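Local coordinates for putative invasin (Yersinia pseudotuberculosis IP 31758, PDB 5N40), which probably acts as a bacterial surface adhesin, with immunoglobulin-like domains that carry a C-type lectin-like domain at the carboxyl end, at residues E22-R36 and S65-T78. The protein carries 1 engineered substitution. Residues are numbered along the deposited sequence; the frame is centred on the assembly and turned at random.
Sequences EANGSDTSVVTLTLR and SGLYTATLTAGTLT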
ATOM      1  N   GLU A  22      11.276  27.100  -3.177  1.00 13.67           N
ATOM      2  CA  GLU A  22      10.801  25.800  -2.728  1.00 13.35           C
ATOM      3  C   GLU A  22       9.784  25.952  -1.603  1.00 14.43           C
ATOM      4  O   GLU A  22       9.862  26.877  -0.789  1.00 14.74           O
ATOM      5  CB  GLU A  22      11.980  24.934  -2.275  1.00 15.72           C
ATOM      6  CG  GLU A  22      12.888  24.553  -3.433  1.00 17.74           C
ATOM      7  CD  GLU A  22      14.173  23.874  -3.008  1.00 18.58           C
ATOM      8  OE1 GLU A  22      14.487  23.865  -1.800  1.00 17.34           O
ATOM      9  OE2 GLU A  22      14.876  23.359  -3.900  1.00 18.69           O
ATOM     10  N   ALA A  23       8.809  25.038  -1.581  1.00 16.27           N
ATOM     11  CA  ALA A  23       7.730  25.054  -0.588  1.00 13.47           C
ATOM     12  C   ALA A  23       8.207  24.453   0.738  1.00 12.24           C
ATOM     13  O   ALA A  23       7.710  23.428   1.207  1.00 14.09           O
ATOM     14  CB  ALA A  23       6.515  24.300  -1.118  1.00 16.83           C
ATOM     15  N   ASN A  24       9.180  25.135   1.352  1.00 14.22           N
ATOM     16  CA  ASN A  24       9.839  24.651   2.561  1.00 12.86           C
ATOM     17  C   ASN A  24       9.655  25.578   3.760  1.00 13.33           C
ATOM     18  O   ASN A  24      10.300  25.370   4.796  1.00 16.06           O
ATOM     19  CB  ASN A  24      11.331  24.437   2.295  1.00 15.23           C
ATOM     20  CG  ASN A  24      12.054  25.725   1.916  1.00 14.03           C
ATOM     21  OD1 ASN A  24      11.499  26.824   2.039  1.00 11.87           O
ATOM     22  ND2 ASN A  24      13.296  25.593   1.462  1.00 16.65           N
ATOM     23  N   GLY A  25       8.792  26.584   3.657  1.00 12.85           N
ATOM     24  CA  GLY A  25       8.548  27.493   4.759  1.00 12.59           C
ATOM     25  C   GLY A  25       9.670  28.459   5.057  1.00 18.70           C
ATOM     26  O   GLY A  25       9.591  29.179   6.060  1.00 17.16           O
ATOM     27  N   SER A  26      10.712  28.506   4.220  1.00 14.77           N
ATOM     28  CA  SER A  26      11.868  29.345   4.519  1.00 14.20           C
ATOM     29  C   SER A  26      12.476  30.049   3.315  1.00 16.69           C
ATOM     30  O   SER A  26      13.093  31.100   3.513  1.00 16.19           O
ATOM     31  CB  SER A  26      12.964  28.521   5.203  1.00 15.46           C
ATOM     32  OG  SER A  26      13.406  27.467   4.368  1.00 19.85           O
ATOM     33  N   ASP A  27      12.353  29.527   2.093  1.00 12.99           N
ATOM     34  CA  ASP A  27      12.904  30.224   0.929  1.00 14.03           C
ATOM     35  C   ASP A  27      12.239  31.587   0.773  1.00 14.92           C
ATOM     36  O   ASP A  27      11.056  31.753   1.061  1.00 15.42           O
ATOM     37  CB  ASP A  27      12.687  29.408  -0.351  1.00 12.43           C
ATOM     38  CG  ASP A  27      13.734  28.326  -0.564  1.00 17.31           C
ATOM     39  OD1 ASP A  27      14.548  28.073   0.344  1.00 17.03           O
ATOM     40  OD2 ASP A  27      13.726  27.719  -1.659  1.00 15.48           O
ATOM     41  N   THR A  28      13.000  32.570   0.284  1.00 14.80           N
ATOM     42  CA  THR A  28      12.500  33.934   0.185  1.00 14.97           C
ATOM     43  C   THR A  28      12.682  34.483  -1.225  1.00 15.95           C
ATOM     44  O   THR A  28      13.508  34.002  -2.013  1.00 13.57           O
ATOM     45  CB  THR A  28      13.199  34.864   1.192  1.00 15.33           C
ATOM     46  OG1 THR A  28      14.613  34.854   0.960  1.00 16.56           O
ATOM     47  CG2 THR A  28      12.910  34.415   2.617  1.00 14.98           C
ATOM     48  N   SER A  29      11.876  35.504  -1.525  1.00 13.96           N
ATOM     49  CA  SER A  29      11.957  36.261  -2.765  1.00 12.48           C
ATOM     50  C   SER A  29      11.627  37.718  -2.478  1.00 14.71           C
ATOM     51  O   SER A  29      10.808  38.023  -1.612  1.00 14.68           O
ATOM     52  CB  SER A  29      10.997  35.717  -3.829  1.00 17.73           C
ATOM     53  OG  SER A  29      11.081  36.484  -5.020  1.00 17.94           O
ATOM     54  N   VAL A  30      12.276  38.625  -3.204  1.00 13.89           N
ATOM     55  CA  VAL A  30      12.042  40.055  -3.040  1.00 17.51           C
ATOM     56  C   VAL A  30      11.069  40.508  -4.115  1.00 14.90           C
ATOM     57  O   VAL A  30      11.299  40.285  -5.310  1.00 15.38           O
ATOM     58  CB  VAL A  30      13.356  40.855  -3.098  1.00 17.46           C
ATOM     59  CG1 VAL A  30      13.076  42.358  -3.142  1.00 18.81           C
ATOM     60  CG2 VAL A  30      14.222  40.523  -1.888  1.00 18.01           C
ATOM     61  N   VAL A  31       9.977  41.132  -3.687  1.00 13.42           N
ATOM     62  CA  VAL A  31       8.976  41.693  -4.582  1.00 16.29           C
ATOM     63  C   VAL A  31       9.230  43.188  -4.669  1.00 15.48           C
ATOM     64  O   VAL A  31       9.322  43.867  -3.640  1.00 13.65           O
ATOM     65  CB  VAL A  31       7.553  41.401  -4.079  1.00 12.82           C
ATOM     66  CG1 VAL A  31       6.516  41.965  -5.033  1.00 13.67           C
ATOM     67  CG2 VAL A  31       7.359  39.908  -3.881  1.00 18.96           C
ATOM     68  N   THR A  32       9.372  43.698  -5.891  1.00 13.31           N
ATOM     69  CA  THR A  32       9.693  45.100  -6.127  1.00 14.80           C
ATOM     70  C   THR A  32       8.617  45.722  -7.001  1.00 15.02           C
ATOM     71  O   THR A  32       8.381  45.269  -8.126  1.00 14.67           O
ATOM     72  CB  THR A  32      11.066  45.253  -6.785  1.00 18.49           C
ATOM     73  OG1 THR A  32      12.075  44.742  -5.907  1.00 16.30           O
ATOM     74  CG2 THR A  32      11.374  46.726  -7.083  1.00 17.58           C
ATOM     75  N   LEU A  33       7.963  46.745  -6.471  1.00 13.42           N
ATOM     76  CA  LEU A  33       7.117  47.623  -7.260  1.00 12.88           C
ATOM     77  C   LEU A  33       7.929  48.830  -7.690  1.00 11.82           C
ATOM     78  O   LEU A  33       8.552  49.490  -6.856  1.00 15.87           O
ATOM     79  CB  LEU A  33       5.904  48.087  -6.454  1.00 14.45           C
ATOM     80  CG  LEU A  33       5.050  49.182  -7.092  1.00 12.50           C
ATOM     81  CD1 LEU A  33       4.269  48.647  -8.291  1.00 13.99           C
ATOM     82  CD2 LEU A  33       4.113  49.799  -6.057  1.00 16.40           C
ATOM     83  N   THR A  34       7.900  49.124  -8.986  1.00 14.91           N
ATOM     84  CA  THR A  34       8.422  50.376  -9.533  1.00 13.42           C
ATOM     85  C   THR A  34       7.198  51.202  -9.907  1.00 11.11           C
ATOM     86  O   THR A  34       6.536  50.921 -10.906  1.00 14.99           O
ATOM     87  CB  THR A  34       9.335  50.113 -10.722  1.00 16.59           C
ATOM     88  OG1 THR A  34      10.399  49.247 -10.300  1.00 15.46           O
ATOM     89  CG2 THR A  34       9.920  51.433 -11.275  1.00 17.90           C
ATOM     90  N   LEU A  35       6.879  52.193  -9.075  1.00 15.73           N
ATOM     91  CA  LEU A  35       5.641  52.950  -9.200  1.00 13.23           C
ATOM     92  C   LEU A  35       5.893  54.198 -10.036  1.00 15.61           C
ATOM     93  O   LEU A  35       6.721  55.042  -9.674  1.00 15.96           O
ATOM     94  CB  LEU A  35       5.097  53.312  -7.819  1.00 14.54           C
ATOM     95  CG  LEU A  35       3.696  53.927  -7.782  1.00 17.24           C
ATOM     96  CD1 LEU A  35       2.660  52.984  -8.374  1.00 15.47           C
ATOM     97  CD2 LEU A  35       3.312  54.307  -6.358  1.00 16.57           C
ATOM     98  N   ARG A  36       5.186  54.311 -11.155  1.00 17.40           N
ATOM     99  CA  ARG A  36       5.439  55.360 -12.135  1.00 15.16           C
ATOM    100  C   ARG A  36       4.123  55.987 -12.563  1.00 20.58           C
ATOM    101  O   ARG A  36       3.081  55.323 -12.583  1.00 17.25           O
ATOM    102  CB  ARG A  36       6.178  54.808 -13.361  1.00 18.70           C
ATOM    103  CG  ARG A  36       7.567  54.259 -13.050  1.00 22.03           C
ATOM    104  CD  ARG A  36       8.546  55.400 -12.754  1.00 21.81           C
ATOM    105  NE  ARG A  36       9.911  54.957 -12.456  1.00 24.86           N
ATOM    106  CZ  ARG A  36      10.370  54.671 -11.238  1.00 21.28           C
ATOM    107  NH1 ARG A  36       9.576  54.745 -10.173  1.00 17.35           N
ATOM    108  NH2 ARG A  36      11.631  54.289 -11.082  1.00 25.60           N
ATOM    109  N   SER A  65      13.716  56.473  -5.751  1.00 19.54           N
ATOM    110  CA  SER A  65      13.185  56.443  -7.115  1.00 16.51           C
ATOM    111  C   SER A  65      11.875  55.662  -7.202  1.00 15.63           C
ATOM    112  O   SER A  65      11.619  54.960  -8.180  1.00 17.70           O
ATOM    113  CB  SER A  65      14.221  55.878  -8.089  1.00 21.44           C
ATOM    114  OG  SER A  65      15.335  56.754  -8.189  1.00 23.10           O
ATOM    115  N   GLY A  66      11.032  55.799  -6.182  1.00 16.81           N
ATOM    116  CA  GLY A  66       9.698  55.218  -6.237  1.00 18.31           C
ATOM    117  C   GLY A  66       9.686  53.708  -6.325  1.00 16.77           C
ATOM    118  O   GLY A  66       8.807  53.132  -6.984  1.00 17.29           O
ATOM    119  N   LEU A  67      10.643  53.049  -5.689  1.00 16.35           N
ATOM    120  CA  LEU A  67      10.662  51.599  -5.589  1.00 13.78           C
ATOM    121  C   LEU A  67      10.149  51.187  -4.218  1.00 17.00           C
ATOM    122  O   LEU A  67      10.496  51.798  -3.204  1.00 18.14           O
ATOM    123  CB  LEU A  67      12.075  51.051  -5.803  1.00 19.01           C
ATOM    124  CG  LEU A  67      12.458  50.635  -7.227  1.00 22.16           C
ATOM    125  CD1 LEU A  67      12.173  51.736  -8.243  1.00 21.74           C
ATOM    126  CD2 LEU A  67      13.927  50.258  -7.260  1.00 24.56           C
ATOM    127  N   TYR A  68       9.319  50.150  -4.193  1.00 14.55           N
ATOM    128  CA  TYR A  68       8.738  49.644  -2.956  1.00 15.01           C
ATOM    129  C   TYR A  68       8.935  48.138  -2.921  1.00 14.01           C
ATOM    130  O   TYR A  68       8.568  47.445  -3.875  1.00 16.16           O
ATOM    131  CB  TYR A  68       7.250  49.991  -2.856  1.00 16.01           C
ATOM    132  CG  TYR A  68       6.950  51.468  -2.972  1.00 13.88           C
ATOM    133  CD1 TYR A  68       6.985  52.110  -4.207  1.00 14.97           C
ATOM    134  CD2 TYR A  68       6.627  52.222  -1.850  1.00 12.55           C
ATOM    135  CE1 TYR A  68       6.714  53.464  -4.323  1.00 14.15           C
ATOM    136  CE2 TYR A  68       6.349  53.578  -1.958  1.00 14.82           C
ATOM    137  CZ  TYR A  68       6.388  54.188  -3.198  1.00 15.34           C
ATOM    138  OH  TYR A  68       6.110  55.538  -3.313  1.00 18.59           O
ATOM    139  N   THR A  69       9.498  47.632  -1.824  1.00 15.92           N
ATOM    140  CA  THR A  69       9.885  46.228  -1.750  1.00 14.50           C
ATOM    141  C   THR A  69       9.329  45.558  -0.502  1.00 15.39           C
ATOM    142  O   THR A  69       9.045  46.201   0.510  1.00 13.85           O
ATOM    143  CB  THR A  69      11.407  46.073  -1.769  1.00 18.86           C
ATOM    144  OG1 THR A  69      11.981  46.767  -0.654  1.00 18.42           O
ATOM    145  CG2 THR A  69      11.968  46.645  -3.059  1.00 20.62           C
ATOM    146  N   ALA A  70       9.184  44.237  -0.601  1.00 15.87           N
ATOM    147  CA  ALA A  70       8.861  43.387   0.537  1.00 15.59           C
ATOM    148  C   ALA A  70       9.446  42.008   0.276  1.00 16.94           C
ATOM    149  O   ALA A  70       9.716  41.633  -0.868  1.00 15.13           O
ATOM    150  CB  ALA A  70       7.352  43.292   0.780  1.00 17.65           C
ATOM    151  N   THR A  71       9.660  41.261   1.352  1.00 16.93           N
ATOM    152  CA  THR A  71      10.169  39.899   1.256  1.00 18.03           C
ATOM    153  C   THR A  71       9.003  38.925   1.380  1.00 13.83           C
ATOM    154  O   THR A  71       8.247  38.977   2.356  1.00 17.47           O
ATOM    155  CB  THR A  71      11.217  39.625   2.334  1.00 16.23           C
ATOM    156  OG1 THR A  71      12.350  40.479   2.127  1.00 17.09           O
ATOM    157  CG2 THR A  71      11.673  38.164   2.298  1.00 17.70           C
ATOM    158  N   LEU A  72       8.860  38.053   0.387  1.00 14.28           N
ATOM    159  CA  LEU A  72       7.953  36.923   0.468  1.00 16.57           C
ATOM    160  C   LEU A  72       8.712  35.716   0.992  1.00 14.73           C
ATOM    161  O   LEU A  72       9.832  35.440   0.559  1.00 16.54           O
ATOM    162  CB  LEU A  72       7.361  36.595  -0.903  1.00 16.35           C
ATOM    163  CG  LEU A  72       6.394  35.411  -0.907  1.00 18.48           C
ATOM    164  CD1 LEU A  72       4.974  35.897  -0.837  1.00 24.00           C
ATOM    165  CD2 LEU A  72       6.594  34.532  -2.118  1.00 24.91           C
ATOM    166  N   THR A  73       8.091  34.993   1.917  1.00 13.53           N
ATOM    167  CA  THR A  73       8.629  33.737   2.413  1.00 13.67           C
ATOM    168  C   THR A  73       7.688  32.616   2.000  1.00 11.85           C
ATOM    169  O   THR A  73       6.475  32.727   2.178  1.00 13.93           O
ATOM    170  CB  THR A  73       8.800  33.770   3.937  1.00 13.94           C
ATOM    171  OG1 THR A  73       9.743  34.800   4.284  1.00 16.39           O
ATOM    172  CG2 THR A  73       9.309  32.430   4.464  1.00 16.62           C
ATOM    173  N   ALA A  74       8.250  31.555   1.429  1.00 15.22           N
ATOM    174  CA  ALA A  74       7.439  30.426   1.006  1.00 14.38           C
ATOM    175  C   ALA A  74       6.646  29.870   2.182  1.00 14.67           C
ATOM    176  O   ALA A  74       7.077  29.920   3.335  1.00 16.11           O
ATOM    177  CB  ALA A  74       8.324  29.331   0.416  1.00 15.62           C
ATOM    178  N   GLY A  75       5.461  29.361   1.883  1.00 11.71           N
ATOM    179  CA  GLY A  75       4.774  28.437   2.763  1.00 10.82           C
ATOM    180  C   GLY A  75       5.212  27.018   2.483  1.00 12.53           C
ATOM    181  O   GLY A  75       6.315  26.768   1.986  1.00 12.53           O
ATOM    182  N   THR A  76       4.323  26.069   2.774  1.00 12.21           N
ATOM    183  CA  THR A  76       4.595  24.660   2.526  1.00 15.39           C
ATOM    184  C   THR A  76       3.691  24.062   1.449  1.00 16.31           C
ATOM    185  O   THR A  76       3.699  22.839   1.256  1.00 16.26           O
ATOM    186  CB  THR A  76       4.466  23.878   3.833  1.00 14.75           C
ATOM    187  OG1 THR A  76       3.270  24.273   4.508  1.00 14.19           O
ATOM    188  CG2 THR A  76       5.662  24.167   4.726  1.00 16.83           C
ATOM    189  N   LEU A  77       2.949  24.891   0.717  1.00 14.28           N
ATOM    190  CA  LEU A  77       2.094  24.447  -0.377  1.00 13.95           C
ATOM    191  C   LEU A  77       2.726  24.819  -1.711  1.00 18.11           C
ATOM    192  O   LEU A  77       3.098  25.976  -1.925  1.00 16.11           O
ATOM    193  CB  LEU A  77       0.701  25.074  -0.279  1.00 15.51           C
ATOM    194  CG  LEU A  77      -0.053  24.795   1.021  1.00 19.63           C
ATOM    195  CD1 LEU A  77      -1.370  25.565   1.061  1.00 21.36           C
ATOM    196  CD2 LEU A  77      -0.275  23.310   1.179  1.00 22.46           C
ATOM    197  N   THR A  78       2.828  23.840  -2.607  1.00 14.25           N
ATOM    198  CA  THR A  78       3.311  24.080  -3.957  1.00 12.14           C
ATOM    199  C   THR A  78       2.224  24.723  -4.807  1.00 17.16           C
ATOM    200  O   THR A  78       1.024  24.562  -4.555  1.00 19.02           O
ATOM    201  CB  THR A  78       3.748  22.765  -4.592  1.00 15.48           C
ATOM    202  OG1 THR A  78       2.658  21.838  -4.534  1.00 14.90           O
ATOM    203  CG2 THR A  78       4.928  22.184  -3.842  1.00 13.87           C
TER
HETATM  204  O   HOH W   1       6.024  21.365   0.926  1.00 16.11           O
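Ser65 O is gripped end-on by both terminal nitrogens of Arg36, with NH1 at 2.9 Å and NH2 at 3.0 Å from that one oxygen. This clasp closes one end of an antiparallel strand pair, 28-34 against 67-73, in the invasin-type immunoglobulin-like domain. The bend of Arg36 at chi2 (-72°) helps bring the guanidinium toward Ser65, with Thr34 CG2 over one face, and NH1 also donates to Leu35 O.

Between the strands the ladder is regular: Ser29, Val31 and Leu33 make two-way backbone hydrogen bonds with Leu72, Ala70 and Tyr68, and Leu35 N to Gly66 O and Ala74 N to Asp27 O (2.8 Å) extend it at its two ends. The strand directions differ by 162°, evidence of a slight twist. On the buried face, Tyr68 has CG anti to its carbonyl carbon (chi1 -56°), which sets the ring alongside Leu33, with CD1 beside Leu33 CD2 and CE1 3.9 Å from Leu35 CB. Tyr68 OH is hydrogen-bonded to Val43 O and Gln46 N, and Val48 and Phe50 of strand 48-52 pack against this face. The other face is threonine-rich: Thr32 OG1 rests 3.4 Å from Thr69 CG2, the two side chains running alongside each other.

In the turn of 24-27, Asn24 OD1 accepts from Ser26 N, forming an Asx turn, and from Asp27 N on a lone pair, which makes it an Asx motif. A water finally bridges Ala23 O and Thr76 O, donating to both.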